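Local coordinates for protein cellulase (Bacillus sp. BG-CS10, PDB 5E09) that probably hydrolyses internal beta-1,4-glucosidic bonds of cellulose, as a halophilic enzyme of a family 5 barrel, an X2 module and a family 46 carbohydrate-binding module, at residues I361-V375 against V414-F427. Sequence-based numbering, arbitrary orientation.
Sequences IQLHLHGNELTGLQV and VITAQFNSGADWHF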
loop_
_atom_site.group_PDB
_atom_site.type_symbol
_atom_site.label_atom_id
_atom_site.label_comp_id
_atom_site.label_asym_id
_atom_site.label_seq_id
_atom_site.Cartn_x
_atom_site.Cartn_y
_atom_site.Cartn_z
ATOM N N ILE A 361 -16.023 -23.539 6.917
ATOM C CA ILE A 361 -15.355 -22.285 6.576
ATOM C C ILE A 361 -15.962 -21.144 7.379
ATOM O O ILE A 361 -17.159 -20.878 7.281
ATOM C CB ILE A 361 -15.484 -21.934 5.075
ATOM C CG1 ILE A 361 -14.938 -23.053 4.189
ATOM C CG2 ILE A 361 -14.778 -20.621 4.775
ATOM C CD1 ILE A 361 -15.527 -23.050 2.802
ATOM N N GLN A 362 -15.136 -20.461 8.160
ATOM C CA GLN A 362 -15.626 -19.380 9.001
ATOM C C GLN A 362 -15.785 -18.100 8.185
ATOM O O GLN A 362 -14.820 -17.573 7.633
ATOM C CB GLN A 362 -14.683 -19.160 10.191
ATOM C CG GLN A 362 -15.091 -18.029 11.122
ATOM C CD GLN A 362 -16.379 -18.319 11.870
ATOM O OE1 GLN A 362 -17.320 -17.522 11.833
ATOM N NE2 GLN A 362 -16.428 -19.460 12.559
ATOM N N LEU A 363 -17.019 -17.621 8.097
ATOM C CA LEU A 363 -17.319 -16.363 7.435
ATOM C C LEU A 363 -17.242 -15.215 8.437
ATOM O O LEU A 363 -17.507 -15.405 9.622
ATOM C CB LEU A 363 -18.711 -16.416 6.799
ATOM C CG LEU A 363 -18.856 -16.686 5.302
ATOM C CD1 LEU A 363 -17.862 -17.735 4.805
ATOM C CD2 LEU A 363 -20.295 -17.110 5.003
ATOM N N HIS A 364 -16.857 -14.034 7.962
ATOM C CA HIS A 364 -16.974 -12.808 8.743
ATOM C C HIS A 364 -17.979 -11.926 8.036
ATOM O O HIS A 364 -17.626 -11.209 7.104
ATOM C CB HIS A 364 -15.637 -12.069 8.875
ATOM C CG HIS A 364 -14.502 -12.932 9.320
ATOM N ND1 HIS A 364 -14.581 -13.764 10.420
ATOM C CD2 HIS A 364 -13.249 -13.079 8.830
ATOM C CE1 HIS A 364 -13.433 -14.393 10.574
ATOM N NE2 HIS A 364 -12.604 -13.995 9.624
ATOM N N LEU A 365 -19.228 -11.980 8.480
ATOM C CA LEU A 365 -20.323 -11.376 7.731
ATOM C C LEU A 365 -20.293 -9.851 7.764
ATOM O O LEU A 365 -20.757 -9.201 6.824
ATOM C CB LEU A 365 -21.663 -11.896 8.262
ATOM C CG LEU A 365 -21.904 -13.378 7.963
ATOM C CD1 LEU A 365 -23.186 -13.857 8.621
ATOM C CD2 LEU A 365 -21.940 -13.632 6.458
ATOM N N HIS A 366 -19.741 -9.291 8.839
ATOM C CA HIS A 366 -19.641 -7.839 9.001
ATOM C C HIS A 366 -20.991 -7.146 8.796
ATOM O O HIS A 366 -21.071 -6.105 8.140
ATOM C CB HIS A 366 -18.605 -7.253 8.028
ATOM C CG HIS A 366 -17.204 -7.736 8.266
ATOM N ND1 HIS A 366 -16.296 -7.913 7.244
ATOM C CD2 HIS A 366 -16.558 -8.066 9.409
ATOM C CE1 HIS A 366 -15.149 -8.338 7.748
ATOM N NE2 HIS A 366 -15.282 -8.438 9.057
ATOM N N GLY A 367 -22.049 -7.735 9.345
ATOM C CA GLY A 367 -23.375 -7.149 9.254
ATOM C C GLY A 367 -24.123 -7.481 7.973
ATOM O O GLY A 367 -25.263 -7.059 7.789
ATOM N N ASN A 368 -23.486 -8.235 7.082
ATOM C CA ASN A 368 -24.133 -8.648 5.841
ATOM C C ASN A 368 -24.733 -10.036 5.972
ATOM O O ASN A 368 -24.607 -10.678 7.012
ATOM C CB ASN A 368 -23.143 -8.619 4.675
ATOM C CG ASN A 368 -22.671 -7.220 4.350
ATOM O OD1 ASN A 368 -23.427 -6.258 4.477
ATOM N ND2 ASN A 368 -21.410 -7.096 3.932
ATOM N N GLU A 369 -25.384 -10.492 4.908
ATOM C CA GLU A 369 -25.999 -11.813 4.880
ATOM C C GLU A 369 -25.601 -12.561 3.612
ATOM O O GLU A 369 -25.579 -11.979 2.529
ATOM C CB GLU A 369 -27.526 -11.697 4.957
ATOM C CG GLU A 369 -28.058 -10.904 6.147
ATOM C CD GLU A 369 -27.925 -11.646 7.466
ATOM O OE1 GLU A 369 -27.542 -12.837 7.461
ATOM O OE2 GLU A 369 -28.186 -11.024 8.516
ATOM N N LEU A 370 -25.281 -13.845 3.752
ATOM C CA LEU A 370 -25.028 -14.698 2.600
ATOM C C LEU A 370 -26.337 -14.928 1.855
ATOM O O LEU A 370 -27.364 -15.202 2.485
ATOM C CB LEU A 370 -24.425 -16.033 3.032
ATOM C CG LEU A 370 -24.069 -17.011 1.911
ATOM C CD1 LEU A 370 -22.816 -16.559 1.169
ATOM C CD2 LEU A 370 -23.904 -18.424 2.456
ATOM N N THR A 371 -26.309 -14.811 0.528
ATOM C CA THR A 371 -27.512 -15.037 -0.271
ATOM C C THR A 371 -27.362 -16.164 -1.298
ATOM O O THR A 371 -28.357 -16.642 -1.840
ATOM C CB THR A 371 -27.943 -13.764 -1.011
ATOM O OG1 THR A 371 -26.895 -13.341 -1.891
ATOM C CG2 THR A 371 -28.260 -12.657 -0.021
ATOM N N GLY A 372 -26.127 -16.579 -1.572
ATOM C CA GLY A 372 -25.888 -17.688 -2.480
ATOM C C GLY A 372 -24.421 -17.988 -2.758
ATOM O O GLY A 372 -23.533 -17.230 -2.364
ATOM N N LEU A 373 -24.175 -19.117 -3.417
ATOM C CA LEU A 373 -22.858 -19.460 -3.953
ATOM C C LEU A 373 -22.967 -19.685 -5.451
ATOM O O LEU A 373 -24.012 -20.118 -5.941
ATOM C CB LEU A 373 -22.284 -20.717 -3.291
ATOM C CG LEU A 373 -22.032 -20.720 -1.784
ATOM C CD1 LEU A 373 -21.283 -21.987 -1.379
ATOM C CD2 LEU A 373 -21.268 -19.473 -1.357
ATOM N N GLN A 374 -21.888 -19.410 -6.174
ATOM C CA GLN A 374 -21.856 -19.631 -7.614
ATOM C C GLN A 374 -20.525 -20.213 -8.064
ATOM O O GLN A 374 -19.491 -19.953 -7.464
ATOM C CB GLN A 374 -22.126 -18.330 -8.371
ATOM C CG GLN A 374 -23.538 -17.800 -8.222
ATOM C CD GLN A 374 -23.976 -16.956 -9.410
ATOM O OE1 GLN A 374 -23.146 -16.423 -10.149
ATOM N NE2 GLN A 374 -25.288 -16.847 -9.609
ATOM N N VAL A 375 -20.565 -21.024 -9.112
ATOM C CA VAL A 375 -19.361 -21.449 -9.811
ATOM C C VAL A 375 -19.594 -21.205 -11.298
ATOM O O VAL A 375 -20.590 -21.673 -11.856
ATOM C CB VAL A 375 -19.021 -22.932 -9.566
ATOM C CG1 VAL A 375 -17.865 -23.369 -10.465
ATOM C CG2 VAL A 375 -18.693 -23.179 -8.102
ATOM N N VAL A 414 -13.297 -21.989 -8.602
ATOM C CA VAL A 414 -13.506 -20.783 -7.804
ATOM C C VAL A 414 -14.963 -20.704 -7.355
ATOM O O VAL A 414 -15.875 -20.626 -8.179
ATOM C CB VAL A 414 -13.129 -19.510 -8.587
ATOM C CG1 VAL A 414 -13.525 -18.274 -7.806
ATOM C CG2 VAL A 414 -11.631 -19.515 -8.908
ATOM N N ILE A 415 -15.172 -20.769 -6.044
ATOM C CA ILE A 415 -16.508 -20.679 -5.474
ATOM C C ILE A 415 -16.772 -19.260 -5.001
ATOM O O ILE A 415 -16.103 -18.763 -4.096
ATOM C CB ILE A 415 -16.691 -21.651 -4.297
ATOM C CG1 ILE A 415 -16.315 -23.075 -4.717
ATOM C CG2 ILE A 415 -18.122 -21.588 -3.770
ATOM C CD1 ILE A 415 -16.294 -24.066 -3.572
ATOM N N THR A 416 -17.757 -18.619 -5.618
ATOM C CA THR A 416 -18.093 -17.229 -5.346
ATOM C C THR A 416 -19.233 -17.098 -4.337
ATOM O O THR A 416 -20.360 -17.511 -4.604
ATOM C CB THR A 416 -18.491 -16.497 -6.645
ATOM O OG1 THR A 416 -17.443 -16.633 -7.617
ATOM C CG2 THR A 416 -18.766 -15.022 -6.374
ATOM N N ALA A 417 -18.936 -16.528 -3.176
ATOM C CA ALA A 417 -19.950 -16.246 -2.172
ATOM C C ALA A 417 -20.556 -14.875 -2.411
ATOM O O ALA A 417 -19.839 -13.875 -2.564
ATOM C CB ALA A 417 -19.369 -16.337 -0.767
ATOM N N GLN A 418 -21.884 -14.851 -2.446
ATOM C CA GLN A 418 -22.655 -13.650 -2.723
ATOM C C GLN A 418 -23.401 -13.211 -1.477
ATOM O O GLN A 418 -23.865 -14.036 -0.694
ATOM C CB GLN A 418 -23.637 -13.898 -3.862
ATOM C CG GLN A 418 -23.010 -14.526 -5.091
ATOM C CD GLN A 418 -24.044 -14.968 -6.113
ATOM O OE1 GLN A 418 -24.983 -15.704 -5.793
ATOM N NE2 GLN A 418 -23.879 -14.514 -7.352
ATOM N N PHE A 419 -23.521 -11.903 -1.303
ATOM C CA PHE A 419 -24.078 -11.348 -0.081
ATOM C C PHE A 419 -25.107 -10.275 -0.404
ATOM O O PHE A 419 -25.113 -9.728 -1.508
ATOM C CB PHE A 419 -22.959 -10.781 0.806
ATOM C CG PHE A 419 -21.942 -11.808 1.216
ATOM C CD1 PHE A 419 -20.826 -12.050 0.433
ATOM C CD2 PHE A 419 -22.120 -12.555 2.371
ATOM C CE1 PHE A 419 -19.901 -13.012 0.805
ATOM C CE2 PHE A 419 -21.199 -13.522 2.741
ATOM C CZ PHE A 419 -20.090 -13.747 1.962
ATOM N N ASN A 420 -25.979 -9.981 0.555
ATOM C CA ASN A 420 -27.025 -8.994 0.330
ATOM C C ASN A 420 -26.429 -7.614 0.087
ATOM O O ASN A 420 -27.037 -6.776 -0.579
ATOM C CB ASN A 420 -28.019 -8.958 1.500
ATOM C CG ASN A 420 -27.357 -8.704 2.837
ATOM O OD1 ASN A 420 -26.142 -8.836 2.982
ATOM N ND2 ASN A 420 -28.164 -8.348 3.836
ATOM N N SER A 421 -25.228 -7.395 0.614
ATOM C CA SER A 421 -24.498 -6.158 0.374
ATOM C C SER A 421 -22.995 -6.420 0.347
ATOM O O SER A 421 -22.511 -7.358 0.987
ATOM C CB SER A 421 -24.838 -5.118 1.442
ATOM O OG SER A 421 -24.454 -3.820 1.027
ATOM N N GLY A 422 -22.264 -5.595 -0.399
ATOM C CA GLY A 422 -20.814 -5.670 -0.437
ATOM C C GLY A 422 -20.282 -6.457 -1.616
ATOM O O GLY A 422 -21.043 -6.893 -2.476
ATOM N N ALA A 423 -18.966 -6.637 -1.657
ATOM C CA ALA A 423 -18.342 -7.390 -2.738
ATOM C C ALA A 423 -18.514 -8.886 -2.529
ATOM O O ALA A 423 -18.695 -9.355 -1.400
ATOM C CB ALA A 423 -16.861 -7.041 -2.849
ATOM N N ASP A 424 -18.455 -9.627 -3.627
ATOM C CA ASP A 424 -18.447 -11.078 -3.563
ATOM C C ASP A 424 -17.106 -11.564 -3.041
ATOM O O ASP A 424 -16.075 -10.942 -3.301
ATOM C CB ASP A 424 -18.729 -11.684 -4.937
ATOM C CG ASP A 424 -20.165 -11.481 -5.377
ATOM O OD1 ASP A 424 -21.026 -11.235 -4.506
ATOM O OD2 ASP A 424 -20.431 -11.570 -6.595
ATOM N N TRP A 425 -17.119 -12.673 -2.304
ATOM C CA TRP A 425 -15.877 -13.240 -1.803
ATOM C C TRP A 425 -15.529 -14.474 -2.621
ATOM O O TRP A 425 -16.381 -15.325 -2.843
ATOM C CB TRP A 425 -15.991 -13.582 -0.314
ATOM C CG TRP A 425 -14.713 -14.092 0.294
ATOM C CD1 TRP A 425 -14.353 -15.399 0.469
ATOM C CD2 TRP A 425 -13.629 -13.307 0.809
ATOM N NE1 TRP A 425 -13.116 -15.475 1.062
ATOM C CE2 TRP A 425 -12.646 -14.200 1.279
ATOM C CE3 TRP A 425 -13.391 -11.929 0.919
ATOM C CZ2 TRP A 425 -11.442 -13.768 1.850
ATOM C CZ3 TRP A 425 -12.192 -11.499 1.486
ATOM C CH2 TRP A 425 -11.236 -12.417 1.940
ATOM N N HIS A 426 -14.285 -14.577 -3.076
ATOM C CA HIS A 426 -13.913 -15.669 -3.968
ATOM C C HIS A 426 -13.005 -16.690 -3.309
ATOM O O HIS A 426 -11.834 -16.424 -3.057
ATOM C CB HIS A 426 -13.239 -15.122 -5.226
ATOM C CG HIS A 426 -14.091 -14.158 -5.985
ATOM N ND1 HIS A 426 -14.202 -12.830 -5.634
ATOM C CD2 HIS A 426 -14.903 -14.335 -7.054
ATOM C CE1 HIS A 426 -15.033 -12.227 -6.465
ATOM N NE2 HIS A 426 -15.473 -13.118 -7.335
ATOM N N PHE A 427 -13.552 -17.869 -3.043
ATOM C CA PHE A 427 -12.754 -18.990 -2.568
ATOM C C PHE A 427 -12.037 -19.681 -3.717
ATOM O O PHE A 427 -12.663 -20.075 -4.703
ATOM C CB PHE A 427 -13.626 -20.008 -1.834
ATOM C CG PHE A 427 -14.262 -19.474 -0.587
ATOM C CD1 PHE A 427 -13.499 -19.234 0.546
ATOM C CD2 PHE A 427 -15.618 -19.222 -0.543
ATOM C CE1 PHE A 427 -14.083 -18.744 1.703
ATOM C CE2 PHE A 427 -16.213 -18.735 0.610
ATOM C CZ PHE A 427 -15.443 -18.494 1.732
#
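Gln374 and Thr416 exchange two backbone hydrogen bonds, N to O and O to N, each 2.9 Å, pairing strands 370-375 and 414-419 antiparallel. Further along, Gln418 N binds Gly372 O, while Gln418 O takes Thr371 N at 2.8 Å, almost straight, and more weakly Thr371 OG1. Thr371 and Gly372 thus share one partner, a classic beta bulge. Beyond it, Asn420 grips Glu369 twice: its N binds Glu369 O, and its OD1 accepts Glu369 N at 2.7 Å from above the amide plane. Asn420 CG sits between its own N and carbonyl carbon (chi1 56°), which brings OD1 back to Glu369 N.

On the face of Gln374 and Gln418 the two amide planes are turned 38° from each other, Gln374 CD 3.2 Å from Gln418 NE2, in contact without a hydrogen bond; Gln374 NE2 bonds Ser379 OG instead. An alanine in place of Gln374 would probably leave Ser379 without this donor and the Gln418 amide freer to turn.

Apolar side chains meet on the side of Leu373 and Ala417: Leu373 puts CD2 3.7 Å from Ala417 CB and CD1 against Ile415 CG2. From strand 361-364, Ile361 CG2 meets Phe427 CE1 at 3.7 Å and Leu363 CD1 reaches that ring's edge in plane. Nearer the bulge, Leu370 CD1 lies over one face of the Phe419 ring, 4.2 Å from its centroid, with Leu363 CD2 at the ring edge.

Strand 361-364 belongs to a second sheet, so Ile361, Leu363, Leu373, Ile415 and Phe427 pack between the two sheets, joined by Met395, as in the immunoglobulin-like beta sandwich of X2 modules.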